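PDB 2EVE: EVE domain-containing protein from Pseudomonas syringae pv. tomato str. DC3000, which is of unknown function but, as an EVE domain related to PUA and ASCH domains, probably binds nucleic acid, perhaps recognising modified bases. Local coordinates for residues F49-G61 against F105-Q117. Sequence-based numbering, arbitrary orientation.
Sequences FYHSSCPEPGIAG and FKNVLGLGYLKQQ. With 144 (tris-hydroxymethyl-methyl-ammonium), chain D.
The carbonyl oxygen A60 O accepts from F105 N at 3.0 Å and from a water that also donates to F105 O, so both polar groups of the F105 backbone are tied to A60 just before the chain turns. Beyond this corner L109 joins I59 in an antiparallel hydrogen-bonded pair: L109 N reaches I59 O almost straight (2.9 Å, 172°), while I59 N meets L109 O at a more bent angle. G58 fits because a CB here would run into L109 O and the P57 carbonyl. G61 sets its CA over the centre of one F105 ring face, 3.9 Å from the centroid, a CH-pi contact. Beta-branched I59 serves two neighbours: CG2, anti to the backbone N, meets F105 CE2 at 3.6 Å, and the other branch carries CD1 to L114 CD1 at 3.8 Å. V108 splits similarly, CG1 lying against the G58–I59 backbone and CG2 on A60 CB. E56, extended, lays OE1 beside V108 CB; this carboxylate oxygen accepts from two waters, one taking V108 N, the other donating to V108 O. L111 CB packs on Y50 OH, which shares a 2.6 Å hydrogen bond with O2 of the bound tris-hydroxymethyl-methyl-ammonium. A classic beta bulge sets A60 and G61 together opposite F49 in a beta-hairpin of the PUA-like EVE sheet; the hairpin loop, with S52 and S53, lines the ligand pocket alongside Y50 and L111.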
loop_
_atom_site.group_PDB
_atom_site.type_symbol
_atom_site.label_atom_id
_atom_site.label_comp_id
_atom_site.label_asym_id
_atom_site.label_seq_id
_atom_site.Cartn_x
_atom_site.Cartn_y
_atom_site.Cartn_z
ATOM N N PHE A 49 2.011 -2.068 5.329
ATOM C CA PHE A 49 2.770 -2.458 4.143
ATOM C C PHE A 49 2.495 -3.950 3.942
ATOM O O PHE A 49 2.999 -4.793 4.685
ATOM C CB PHE A 49 4.265 -2.207 4.400
ATOM C CG PHE A 49 5.129 -2.204 3.157
ATOM C CD1 PHE A 49 5.157 -3.293 2.289
ATOM C CD2 PHE A 49 5.965 -1.118 2.893
ATOM C CE1 PHE A 49 6.011 -3.301 1.173
ATOM C CE2 PHE A 49 6.815 -1.116 1.790
ATOM C CZ PHE A 49 6.841 -2.206 0.925
ATOM N N TYR A 50 1.688 -4.269 2.938
ATOM C CA TYR A 50 1.314 -5.651 2.658
ATOM C C TYR A 50 2.127 -6.268 1.521
ATOM O O TYR A 50 2.172 -5.734 0.412
ATOM C CB TYR A 50 -0.187 -5.698 2.338
ATOM C CG TYR A 50 -0.730 -7.068 2.001
ATOM C CD1 TYR A 50 -0.627 -7.585 0.710
ATOM C CD2 TYR A 50 -1.346 -7.847 2.977
ATOM C CE1 TYR A 50 -1.127 -8.851 0.399
ATOM C CE2 TYR A 50 -1.848 -9.111 2.678
ATOM C CZ TYR A 50 -1.735 -9.604 1.394
ATOM O OH TYR A 50 -2.229 -10.851 1.102
ATOM N N HIS A 51 2.779 -7.392 1.816
ATOM C CA HIS A 51 3.580 -8.105 0.827
ATOM C C HIS A 51 2.673 -9.004 -0.000
ATOM O O HIS A 51 2.028 -9.904 0.533
ATOM C CB HIS A 51 4.654 -8.949 1.518
ATOM C CG HIS A 51 5.847 -8.162 1.962
ATOM N ND1 HIS A 51 6.919 -8.742 2.606
ATOM C CD2 HIS A 51 6.150 -6.848 1.833
ATOM C CE1 HIS A 51 7.832 -7.819 2.853
ATOM N NE2 HIS A 51 7.391 -6.662 2.394
ATOM N N SER A 52 2.640 -8.758 -1.306
ATOM C CA SER A 52 1.800 -9.518 -2.226
ATOM C C SER A 52 2.611 -10.362 -3.211
ATOM O O SER A 52 3.796 -10.112 -3.421
ATOM C CB SER A 52 0.901 -8.551 -3.001
ATOM O OG SER A 52 1.682 -7.635 -3.754
ATOM N N SER A 53 1.961 -11.355 -3.814
ATOM C CA SER A 53 2.609 -12.239 -4.787
ATOM C C SER A 53 3.975 -12.717 -4.312
ATOM O O SER A 53 4.990 -12.459 -4.957
ATOM C CB SER A 53 2.772 -11.520 -6.130
ATOM O OG SER A 53 1.521 -11.099 -6.645
ATOM N N CYS A 54 3.995 -13.419 -3.186
ATOM C CA CYS A 54 5.241 -13.921 -2.622
ATOM C C CYS A 54 4.970 -15.171 -1.792
ATOM O O CYS A 54 3.814 -15.526 -1.557
ATOM C CB CYS A 54 5.887 -12.840 -1.752
ATOM S SG CYS A 54 4.855 -12.280 -0.381
ATOM N N PRO A 55 6.031 -15.858 -1.337
ATOM C CA PRO A 55 5.848 -17.071 -0.537
ATOM C C PRO A 55 5.164 -16.853 0.812
ATOM O O PRO A 55 4.520 -17.758 1.339
ATOM C CB PRO A 55 7.269 -17.607 -0.391
ATOM C CG PRO A 55 8.098 -16.366 -0.407
ATOM C CD PRO A 55 7.465 -15.570 -1.526
ATOM N N GLU A 56 5.301 -15.655 1.370
ATOM C CA GLU A 56 4.682 -15.360 2.657
ATOM C C GLU A 56 3.913 -14.043 2.601
ATOM O O GLU A 56 4.339 -13.039 3.173
ATOM C CB GLU A 56 5.750 -15.296 3.751
ATOM C CG GLU A 56 5.189 -15.277 5.162
ATOM C CD GLU A 56 6.271 -15.230 6.223
ATOM O OE1 GLU A 56 5.932 -15.323 7.420
ATOM O OE2 GLU A 56 7.460 -15.098 5.861
ATOM N N PRO A 57 2.762 -14.034 1.912
ATOM C CA PRO A 57 1.937 -12.829 1.784
ATOM C C PRO A 57 1.307 -12.391 3.099
ATOM O O PRO A 57 0.925 -13.220 3.923
ATOM C CB PRO A 57 0.890 -13.242 0.753
ATOM C CG PRO A 57 0.703 -14.700 1.056
ATOM C CD PRO A 57 2.130 -15.172 1.221
ATOM N N GLY A 58 1.199 -11.083 3.295
ATOM C CA GLY A 58 0.609 -10.585 4.521
ATOM C C GLY A 58 1.178 -9.242 4.913
ATOM O O GLY A 58 2.035 -8.697 4.220
ATOM N N ILE A 59 0.699 -8.704 6.027
ATOM C CA ILE A 59 1.179 -7.414 6.503
ATOM C C ILE A 59 2.581 -7.584 7.079
ATOM O O ILE A 59 2.788 -8.333 8.034
ATOM C CB ILE A 59 0.221 -6.846 7.556
ATOM C CG1 ILE A 59 -1.144 -6.604 6.901
ATOM C CG2 ILE A 59 0.778 -5.556 8.135
ATOM C CD1 ILE A 59 -2.226 -6.153 7.846
ATOM N N ALA A 60 3.539 -6.873 6.491
ATOM C CA ALA A 60 4.938 -6.976 6.896
ATOM C C ALA A 60 5.477 -5.813 7.715
ATOM O O ALA A 60 6.574 -5.901 8.275
ATOM C CB ALA A 60 5.803 -7.171 5.664
ATOM N N GLY A 61 4.720 -4.726 7.780
ATOM C CA GLY A 61 5.170 -3.576 8.536
ATOM C C GLY A 61 4.252 -2.381 8.409
ATOM O O GLY A 61 3.111 -2.499 7.952
ATOM N N PHE A 105 7.762 -5.682 10.996
ATOM C CA PHE A 105 7.366 -6.786 11.858
ATOM C C PHE A 105 8.384 -7.921 11.833
ATOM O O PHE A 105 8.968 -8.227 10.793
ATOM C CB PHE A 105 5.997 -7.333 11.429
ATOM C CG PHE A 105 4.860 -6.346 11.564
ATOM C CD1 PHE A 105 5.043 -5.108 12.172
ATOM C CD2 PHE A 105 3.591 -6.674 11.093
ATOM C CE1 PHE A 105 3.976 -4.214 12.315
ATOM C CE2 PHE A 105 2.521 -5.790 11.232
ATOM C CZ PHE A 105 2.714 -4.558 11.843
ATOM N N LYS A 106 8.595 -8.542 12.989
ATOM C CA LYS A 106 9.522 -9.659 13.082
ATOM C C LYS A 106 8.890 -10.826 12.333
ATOM O O LYS A 106 9.578 -11.623 11.696
ATOM C CB LYS A 106 9.748 -10.046 14.547
ATOM C CG LYS A 106 10.699 -11.223 14.739
ATOM C CD LYS A 106 10.812 -11.634 16.203
ATOM C CE LYS A 106 11.424 -10.533 17.060
ATOM N NZ LYS A 106 11.569 -10.952 18.486
ATOM N N ASN A 107 7.567 -10.907 12.412
ATOM C CA ASN A 107 6.820 -11.964 11.750
ATOM C C ASN A 107 5.668 -11.376 10.940
ATOM O O ASN A 107 4.874 -10.585 11.449
ATOM C CB ASN A 107 6.277 -12.946 12.792
ATOM C CG ASN A 107 7.380 -13.703 13.509
ATOM O OD1 ASN A 107 8.103 -14.491 12.902
ATOM N ND2 ASN A 107 7.517 -13.461 14.808
ATOM N N VAL A 108 5.588 -11.758 9.672
ATOM C CA VAL A 108 4.530 -11.265 8.804
ATOM C C VAL A 108 3.171 -11.798 9.260
ATOM O O VAL A 108 3.063 -12.939 9.713
ATOM C CB VAL A 108 4.784 -11.695 7.334
ATOM C CG1 VAL A 108 3.588 -11.338 6.465
ATOM C CG2 VAL A 108 6.040 -11.012 6.804
ATOM N N LEU A 109 2.144 -10.956 9.169
ATOM C CA LEU A 109 0.789 -11.359 9.540
ATOM C C LEU A 109 0.152 -11.894 8.265
ATOM O O LEU A 109 -0.325 -11.128 7.427
ATOM C CB LEU A 109 -0.011 -10.166 10.072
ATOM C CG LEU A 109 0.448 -9.593 11.415
ATOM C CD1 LEU A 109 -0.389 -8.371 11.772
ATOM C CD2 LEU A 109 0.317 -10.660 12.497
ATOM N N GLY A 110 0.162 -13.217 8.128
ATOM C CA GLY A 110 -0.379 -13.861 6.946
ATOM C C GLY A 110 -1.816 -13.544 6.584
ATOM O O GLY A 110 -2.649 -13.272 7.447
ATOM N N LEU A 111 -2.101 -13.589 5.289
ATOM C CA LEU A 111 -3.436 -13.321 4.783
ATOM C C LEU A 111 -4.451 -14.274 5.408
ATOM O O LEU A 111 -5.526 -13.854 5.842
ATOM C CB LEU A 111 -3.455 -13.469 3.260
ATOM C CG LEU A 111 -4.807 -13.300 2.566
ATOM C CD1 LEU A 111 -5.339 -11.892 2.780
ATOM C CD2 LEU A 111 -4.643 -13.589 1.081
ATOM N N GLY A 112 -4.108 -15.557 5.453
ATOM C CA GLY A 112 -5.008 -16.541 6.031
ATOM C C GLY A 112 -5.319 -16.235 7.482
ATOM O O GLY A 112 -6.454 -16.400 7.937
ATOM N N TYR A 113 -4.303 -15.781 8.208
ATOM C CA TYR A 113 -4.439 -15.441 9.619
ATOM C C TYR A 113 -5.365 -14.237 9.796
ATOM O O TYR A 113 -6.194 -14.202 10.709
ATOM C CB TYR A 113 -3.051 -15.153 10.204
ATOM C CG TYR A 113 -3.030 -14.820 11.679
ATOM C CD1 TYR A 113 -3.789 -15.549 12.593
ATOM C CD2 TYR A 113 -2.225 -13.791 12.165
ATOM C CE1 TYR A 113 -3.747 -15.262 13.957
ATOM C CE2 TYR A 113 -2.173 -13.495 13.524
ATOM C CZ TYR A 113 -2.936 -14.232 14.414
ATOM O OH TYR A 113 -2.891 -13.934 15.756
ATOM N N LEU A 114 -5.230 -13.254 8.913
ATOM C CA LEU A 114 -6.066 -12.060 8.975
ATOM C C LEU A 114 -7.521 -12.396 8.657
ATOM O O LEU A 114 -8.437 -11.802 9.221
ATOM C CB LEU A 114 -5.543 -11.004 7.995
ATOM C CG LEU A 114 -4.139 -10.466 8.290
ATOM C CD1 LEU A 114 -3.643 -9.623 7.123
ATOM C CD2 LEU A 114 -4.171 -9.640 9.570
ATOM N N LYS A 115 -7.735 -13.351 7.756
ATOM C CA LYS A 115 -9.093 -13.744 7.387
ATOM C C LYS A 115 -9.824 -14.432 8.539
ATOM O O LYS A 115 -11.048 -14.547 8.526
ATOM C CB LYS A 115 -9.069 -14.670 6.164
ATOM C CG LYS A 115 -8.703 -13.970 4.863
ATOM C CD LYS A 115 -8.730 -14.937 3.686
ATOM C CE LYS A 115 -8.418 -14.226 2.377
ATOM N NZ LYS A 115 -8.400 -15.173 1.223
ATOM N N GLN A 116 -9.073 -14.883 9.539
ATOM C CA GLN A 116 -9.670 -15.546 10.691
ATOM C C GLN A 116 -10.161 -14.543 11.732
ATOM O O GLN A 116 -10.778 -14.925 12.726
ATOM C CB GLN A 116 -8.655 -16.492 11.339
ATOM C CG GLN A 116 -8.248 -17.666 10.464
ATOM C CD GLN A 116 -7.144 -18.499 11.087
ATOM O OE1 GLN A 116 -6.803 -19.573 10.590
ATOM N NE2 GLN A 116 -6.575 -18.004 12.180
ATOM N N GLN A 117 -9.894 -13.260 11.501
ATOM C CA GLN A 117 -10.295 -12.212 12.433
ATOM C C GLN A 117 -11.662 -11.618 12.099
ATOM O O GLN A 117 -11.838 -10.986 11.058
ATOM C CB GLN A 117 -9.249 -11.094 12.443
ATOM C CG GLN A 117 -7.810 -11.582 12.564
ATOM C CD GLN A 117 -7.614 -12.535 13.729
ATOM O OE1 GLN A 117 -8.046 -12.261 14.849
ATOM N NE2 GLN A 117 -6.951 -13.655 13.471
HETATM C C1 144 D . -1.394 -11.198 -3.978
HETATM N N 144 D . -2.729 -10.647 -3.795
HETATM C C2 144 D . -3.289 -11.174 -2.506
HETATM O O2 144 D . -2.703 -11.746 -1.320
HETATM C C3 144 D . -3.503 -11.038 -5.049
HETATM O O3 144 D . -4.863 -10.559 -5.088
HETATM C C4 144 D . -2.530 -9.189 -3.650
HETATM O O4 144 D . -1.961 -8.159 -4.731
HETATM O O HOH W 1 7.515 -13.699 8.750
HETATM O O HOH W 2 4.758 -15.033 10.107
HETATM O O HOH W 3 8.217 -8.092 8.097
#